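Local coordinates for protein glutathione S-transferase (Sulfitobacter, PDB 4GF0) that probably catalyses the conjugation of glutathione to electrophilic substrates, as a glutathione transferase homologue that binds glutathione, at residues Y100-T105 and P164-V169; S104-A109 and A138-F143. All blocks are in the same frame, centred on the assembly; numbering follows the deposited sequence.

Contact 1: residues Y100-T105 and P164-V169; sequences YYLAST and PYLFVV
Leu102 holds CG anti to its own carbonyl carbon (chi1 -66°), and Tyr165 on the facing helix holds CG anti to its backbone N (chi1 -151°). These torsions bring the leucine over one face of the tyrosine ring. Leu102 CB makes a CH-pi contact there, 4.1 Å from the centroid of the Tyr165 ring and shifted toward its rim. The two branches of Leu102 do different work. Leu102 CD1 presses on the second helix backbone, 3.5 Å from Leu166 N. It also meets the ring, with Leu102 CD1 3.7 Å from Tyr165 CD1. The other branch turns to the aliphatic neighbours: Leu102 CD2 is 3.9 Å from Leu166 CD1, and the two leucine side chains cross at about a right angle. Val169 CG1 lies a little farther off, 4.2 Å from Leu102 CD2. At the far end of the ring, Tyr165 OH sits 3.3 Å from Ala103 CB. The small alanine probably lets the phenol group come close to the helix backbone. No hydrogen bond crosses the contact, which is wholly buried and apolar apart from this hydroxyl. Tyr165 also touches bound glutathione and belongs to its pocket; the packing probably steadies the ring there. The segments 100-105 and 164-169 belong to helices 89-111 and 162-170 of the all-helical part of the glutathione transferase fold. The segment axes come within 10.2 Å, at 39° to each other. Helix 184-194 packs on Leu166 and Phe167, helix 14-23 packs on Val168, and Tyr100 stacks on Tyr100 of the second subunit.

Contact 2: residues S104-A109 and A138-F143; sequences STMHVA and AACADF. With GSH (glutathione), chain D.
The helix segments 104-109, with a wider pi-type turn at 104-106, and 138-143 run roughly antiparallel, at 149° with axes 9.8 Å apart, and come nearest at Met106 and Cys140. The extended chain of Met106 passes across Cys140 CB. Met106 CG is 3.6 Å from Cys140 CB, and Met106 SD is 3.7 Å from the same atom. The methyl group reaches on to the next residue, with Met106 CE 4.1 Å from Ala141 N. Cys140 SG is anti to its own carbonyl carbon (chi1 -74°), which sends it toward the first helix. There Cys140 SG lies 4.0 Å from Thr105 CG2 and 4.4 Å from Ala109 CB. No hydrogen bond joins the segments; the contact rests on apolar and sulfur packing. With an alanine at Met106, CG, SD and CE are gone, which would probably open a gap beside Cys140 CB and leave Ala141 without its methyl neighbour. His107, on another side of the helix, takes no part in this packing but belongs to the glutathione pocket. His107 NE2 is 3.4 Å from glutathione SG2, with the sulfur at the ring edge, near its plane. Trp172 also meets the His107 ring. The contact joins helices 89-111 and 123-148. Tyr101, earlier on helix 89-111, touches both Met106 and Cys140, while Leu173 packs on Met106 and Val108 meets Val108 of the second subunit.

How the contacts relate
Both contacts start from helix 89-111, where their segments overlap at Ser104 and Thr105, but they use different sides of it. Contact 1 turns to helix 162-170, contact 2 to helix 123-148. Their centres are about 8 Å apart. Contact 1 lies about 6 Å from the centre of the chain, contact 2 about 13 Å. Both are buried, although exposed residues flank contact 2 on helix 123-148. An aromatic face and branched aliphatics make up contact 1; thioether, thiol and small side chains make up contact 2. His107 N probably donates a hydrogen bond to Leu102 O, and Met106 N to Tyr101 O. Tyr165 of the glutathione pocket packs across contact 1; His107 points away from contact 2.

Contact 1: residues Y100-T105 and P164-V169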
loop_
_atom_site.group_PDB
_atom_site.type_symbol
_atom_site.label_atom_id
_atom_site.label_comp_id
_atom_site.label_asym_id
_atom_site.label_seq_id
_atom_site.Cartn_x
_atom_site.Cartn_y
_atom_site.Cartn_z
ATOM N N TYR A 100 3.024 0.345 -4.550
ATOM C CA TYR A 100 1.717 -0.245 -4.278
ATOM C C TYR A 100 1.672 -1.718 -4.640
ATOM O O TYR A 100 0.976 -2.483 -3.978
ATOM C CB TYR A 100 0.593 0.520 -4.976
ATOM C CG TYR A 100 0.132 1.730 -4.191
ATOM C CD1 TYR A 100 -0.854 1.617 -3.223
ATOM C CD2 TYR A 100 0.683 2.982 -4.422
ATOM C CE1 TYR A 100 -1.285 2.719 -2.498
ATOM C CE2 TYR A 100 0.266 4.095 -3.698
ATOM C CZ TYR A 100 -0.722 3.953 -2.746
ATOM O OH TYR A 100 -1.150 5.046 -2.044
ATOM N N TYR A 101 2.398 -2.117 -5.684
ATOM C CA TYR A 101 2.493 -3.540 -6.022
ATOM C C TYR A 101 3.101 -4.319 -4.857
ATOM O O TYR A 101 2.632 -5.399 -4.488
ATOM C CB TYR A 101 3.333 -3.772 -7.285
ATOM C CG TYR A 101 3.498 -5.238 -7.596
ATOM C CD1 TYR A 101 2.487 -5.945 -8.225
ATOM C CD2 TYR A 101 4.652 -5.919 -7.237
ATOM C CE1 TYR A 101 2.619 -7.285 -8.502
ATOM C CE2 TYR A 101 4.796 -7.275 -7.519
ATOM C CZ TYR A 101 3.775 -7.944 -8.153
ATOM O OH TYR A 101 3.897 -9.284 -8.431
ATOM N N LEU A 102 4.170 -3.777 -4.290
ATOM C CA LEU A 102 4.805 -4.420 -3.150
ATOM C C LEU A 102 3.842 -4.475 -1.961
ATOM O O LEU A 102 3.711 -5.517 -1.314
ATOM C CB LEU A 102 6.112 -3.693 -2.778
ATOM C CG LEU A 102 7.189 -3.804 -3.873
ATOM C CD1 LEU A 102 8.402 -2.946 -3.492
ATOM C CD2 LEU A 102 7.624 -5.248 -4.127
ATOM N N ALA A 103 3.143 -3.373 -1.701
ATOM C CA ALA A 103 2.214 -3.296 -0.569
ATOM C C ALA A 103 1.007 -4.223 -0.689
ATOM O O ALA A 103 0.551 -4.786 0.309
ATOM C CB ALA A 103 1.730 -1.850 -0.371
ATOM N N SER A 104 0.490 -4.382 -1.906
ATOM C CA SER A 104 -0.787 -5.075 -2.126
ATOM C C SER A 104 -0.629 -6.516 -2.585
ATOM O O SER A 104 -1.563 -7.330 -2.450
ATOM C CB SER A 104 -1.614 -4.312 -3.167
ATOM O OG SER A 104 -0.970 -4.322 -4.437
ATOM N N THR A 105 0.526 -6.840 -3.155
ATOM C CA THR A 105 0.697 -8.142 -3.795
ATOM C C THR A 105 1.894 -8.916 -3.256
ATOM O O THR A 105 1.742 -10.030 -2.758
ATOM C CB THR A 105 0.815 -8.006 -5.330
ATOM O OG1 THR A 105 -0.278 -7.221 -5.819
ATOM C CG2 THR A 105 0.769 -9.375 -5.998
ATOM N N PRO A 164 14.340 1.212 -1.731
ATOM C CA PRO A 164 14.422 0.599 -0.398
ATOM C C PRO A 164 13.293 -0.389 -0.158
ATOM O O PRO A 164 13.495 -1.430 0.457
ATOM C CB PRO A 164 14.226 1.790 0.542
ATOM C CG PRO A 164 14.737 2.949 -0.231
ATOM C CD PRO A 164 14.339 2.687 -1.649
ATOM N N TYR A 165 12.105 -0.037 -0.634
ATOM C CA TYR A 165 10.939 -0.896 -0.523
ATOM C C TYR A 165 11.205 -2.231 -1.220
ATOM O O TYR A 165 11.016 -3.298 -0.621
ATOM C CB TYR A 165 9.716 -0.189 -1.135
ATOM C CG TYR A 165 8.381 -0.563 -0.543
ATOM C CD1 TYR A 165 8.172 -1.806 0.054
ATOM C CD2 TYR A 165 7.315 0.320 -0.604
ATOM C CE1 TYR A 165 6.924 -2.149 0.595
ATOM C CE2 TYR A 165 6.082 -0.002 -0.066
ATOM C CZ TYR A 165 5.886 -1.232 0.523
ATOM O OH TYR A 165 4.642 -1.524 1.036
ATOM N N LEU A 166 11.675 -2.184 -2.465
ATOM C CA LEU A 166 11.910 -3.414 -3.230
ATOM C C LEU A 166 13.037 -4.228 -2.620
ATOM O O LEU A 166 12.970 -5.450 -2.567
ATOM C CB LEU A 166 12.233 -3.091 -4.691
ATOM C CG LEU A 166 12.477 -4.306 -5.587
ATOM C CD1 LEU A 166 11.207 -5.149 -5.692
ATOM C CD2 LEU A 166 12.941 -3.829 -6.959
ATOM N N PHE A 167 14.068 -3.544 -2.146
ATOM C CA PHE A 167 15.207 -4.237 -1.555
ATOM C C PHE A 167 14.803 -5.100 -0.357
ATOM O O PHE A 167 15.176 -6.272 -0.262
ATOM C CB PHE A 167 16.258 -3.222 -1.124
ATOM C CG PHE A 167 17.430 -3.836 -0.423
ATOM C CD1 PHE A 167 18.323 -4.637 -1.116
ATOM C CD2 PHE A 167 17.638 -3.610 0.926
ATOM C CE1 PHE A 167 19.425 -5.206 -0.468
ATOM C CE2 PHE A 167 18.730 -4.177 1.580
ATOM C CZ PHE A 167 19.620 -4.977 0.880
ATOM N N VAL A 168 14.052 -4.519 0.569
ATOM C CA VAL A 168 13.671 -5.269 1.756
ATOM C C VAL A 168 12.764 -6.450 1.404
ATOM O O VAL A 168 12.896 -7.533 1.971
ATOM C CB VAL A 168 13.040 -4.356 2.836
ATOM C CG1 VAL A 168 12.511 -5.199 3.986
ATOM C CG2 VAL A 168 14.081 -3.363 3.339
ATOM N N VAL A 169 11.877 -6.267 0.435
ATOM C CA VAL A 169 11.023 -7.370 0.003
ATOM C C VAL A 169 11.832 -8.469 -0.685
ATOM O O VAL A 169 11.653 -9.654 -0.394
ATOM C CB VAL A 169 9.883 -6.893 -0.916
ATOM C CG1 VAL A 169 9.062 -8.091 -1.424
ATOM C CG2 VAL A 169 8.981 -5.897 -0.171
#

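Contact 2: residues S104-A109 and A138-F143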
loop_
_atom_site.group_PDB
_atom_site.type_symbol
_atom_site.label_atom_id
_atom_site.label_comp_id
_atom_site.label_asym_id
_atom_site.label_seq_id
_atom_site.Cartn_x
_atom_site.Cartn_y
_atom_site.Cartn_z
ATOM N N SER A 104 0.490 -4.382 -1.906
ATOM C CA SER A 104 -0.787 -5.075 -2.126
ATOM C C SER A 104 -0.629 -6.516 -2.585
ATOM O O SER A 104 -1.563 -7.330 -2.450
ATOM C CB SER A 104 -1.614 -4.312 -3.167
ATOM O OG SER A 104 -0.970 -4.322 -4.437
ATOM N N THR A 105 0.526 -6.840 -3.155
ATOM C CA THR A 105 0.697 -8.142 -3.795
ATOM C C THR A 105 1.894 -8.916 -3.256
ATOM O O THR A 105 1.742 -10.030 -2.758
ATOM C CB THR A 105 0.815 -8.006 -5.330
ATOM O OG1 THR A 105 -0.278 -7.221 -5.819
ATOM C CG2 THR A 105 0.769 -9.375 -5.998
ATOM N N MET A 106 3.090 -8.342 -3.352
ATOM C CA MET A 106 4.276 -9.124 -3.023
ATOM C C MET A 106 4.454 -9.312 -1.516
ATOM O O MET A 106 4.728 -10.424 -1.057
ATOM C CB MET A 106 5.535 -8.532 -3.669
ATOM C CG MET A 106 6.722 -9.496 -3.673
ATOM S SD MET A 106 7.984 -8.937 -4.844
ATOM C CE MET A 106 9.236 -10.213 -4.707
ATOM N N HIS A 107 4.294 -8.239 -0.738
ATOM C CA HIS A 107 4.369 -8.378 0.714
ATOM C C HIS A 107 3.225 -9.273 1.165
ATOM O O HIS A 107 3.392 -10.113 2.047
ATOM C CB HIS A 107 4.296 -7.014 1.417
ATOM C CG HIS A 107 4.620 -7.064 2.883
ATOM N ND1 HIS A 107 4.807 -5.925 3.633
ATOM C CD2 HIS A 107 4.785 -8.108 3.729
ATOM C CE1 HIS A 107 5.074 -6.263 4.885
ATOM N NE2 HIS A 107 5.072 -7.579 4.970
ATOM N N VAL A 108 2.062 -9.097 0.546
ATOM C CA VAL A 108 0.891 -9.893 0.897
ATOM C C VAL A 108 1.127 -11.389 0.659
ATOM O O VAL A 108 0.741 -12.213 1.495
ATOM C CB VAL A 108 -0.376 -9.399 0.161
ATOM C CG1 VAL A 108 -1.524 -10.406 0.302
ATOM C CG2 VAL A 108 -0.787 -8.023 0.695
ATOM N N ALA A 109 1.770 -11.738 -0.457
ATOM C CA ALA A 109 2.133 -13.131 -0.717
ATOM C C ALA A 109 3.063 -13.666 0.367
ATOM O O ALA A 109 2.889 -14.785 0.853
ATOM C CB ALA A 109 2.770 -13.293 -2.101
ATOM N N ALA A 138 7.781 -16.453 -6.272
ATOM C CA ALA A 138 8.501 -16.590 -7.532
ATOM C C ALA A 138 7.743 -15.848 -8.628
ATOM O O ALA A 138 8.348 -15.188 -9.483
ATOM C CB ALA A 138 8.666 -18.051 -7.906
ATOM N N ALA A 139 6.416 -15.945 -8.596
ATOM C CA ALA A 139 5.591 -15.269 -9.590
ATOM C C ALA A 139 5.721 -13.762 -9.420
ATOM O O ALA A 139 5.768 -13.014 -10.405
ATOM C CB ALA A 139 4.118 -15.713 -9.487
ATOM N N CYS A 140 5.804 -13.309 -8.172
ATOM C CA CYS A 140 6.019 -11.891 -7.911
ATOM C C CYS A 140 7.391 -11.465 -8.414
ATOM O O CYS A 140 7.531 -10.404 -9.034
ATOM C CB CYS A 140 5.872 -11.583 -6.420
ATOM S SG CYS A 140 4.145 -11.601 -5.868
ATOM N N ALA A 141 8.400 -12.289 -8.153
ATOM C CA ALA A 141 9.752 -11.972 -8.607
ATOM C C ALA A 141 9.812 -11.907 -10.135
ATOM O O ALA A 141 10.506 -11.048 -10.702
ATOM C CB ALA A 141 10.753 -12.966 -8.066
ATOM N N ASP A 142 9.068 -12.794 -10.794
ATOM C CA ASP A 142 8.952 -12.787 -12.256
ATOM C C ASP A 142 8.462 -11.433 -12.758
ATOM O O ASP A 142 9.017 -10.857 -13.701
ATOM C CB ASP A 142 7.968 -13.861 -12.728
ATOM C CG ASP A 142 8.533 -15.258 -12.661
ATOM O OD1 ASP A 142 9.746 -15.415 -12.414
ATOM O OD2 ASP A 142 7.749 -16.209 -12.881
ATOM N N PHE A 143 7.409 -10.934 -12.124
ATOM C CA PHE A 143 6.852 -9.632 -12.469
ATOM C C PHE A 143 7.791 -8.470 -12.163
ATOM O O PHE A 143 7.872 -7.512 -12.938
ATOM C CB PHE A 143 5.522 -9.414 -11.756
ATOM C CG PHE A 143 4.828 -8.151 -12.165
ATOM C CD1 PHE A 143 4.087 -8.109 -13.334
ATOM C CD2 PHE A 143 4.921 -7.011 -11.393
ATOM C CE1 PHE A 143 3.442 -6.947 -13.725
ATOM C CE2 PHE A 143 4.287 -5.843 -11.781
ATOM C CZ PHE A 143 3.542 -5.815 -12.947
HETATM N N1 GSH D . 0.765 -2.725 5.115
HETATM C CA1 GSH D . 1.740 -2.618 6.175
HETATM C C1 GSH D . 2.869 -1.737 5.742
HETATM O O11 GSH D . 3.445 -0.986 6.576
HETATM O O12 GSH D . 3.267 -1.762 4.546
HETATM C CB1 GSH D . 2.308 -3.979 6.499
HETATM C CG1 GSH D . 2.937 -3.891 7.892
HETATM C CD1 GSH D . 3.286 -5.302 8.378
HETATM O OE1 GSH D . 2.499 -6.238 8.225
HETATM N N2 GSH D . 4.575 -5.520 9.027
HETATM C CA2 GSH D . 4.916 -6.840 9.501
HETATM C C2 GSH D . 4.438 -6.946 10.925
HETATM O O2 GSH D . 4.386 -5.957 11.644
HETATM C CB2 GSH D . 6.394 -7.061 9.455
HETATM S SG2 GSH D . 6.947 -7.102 7.759
HETATM N N3 GSH D . 4.010 -8.224 11.478
HETATM C CA3 GSH D . 3.566 -8.270 12.867
HETATM C C3 GSH D . 2.385 -9.192 13.038
HETATM O O31 GSH D . 1.697 -9.540 12.035
HETATM O O32 GSH D . 2.065 -9.605 14.198
#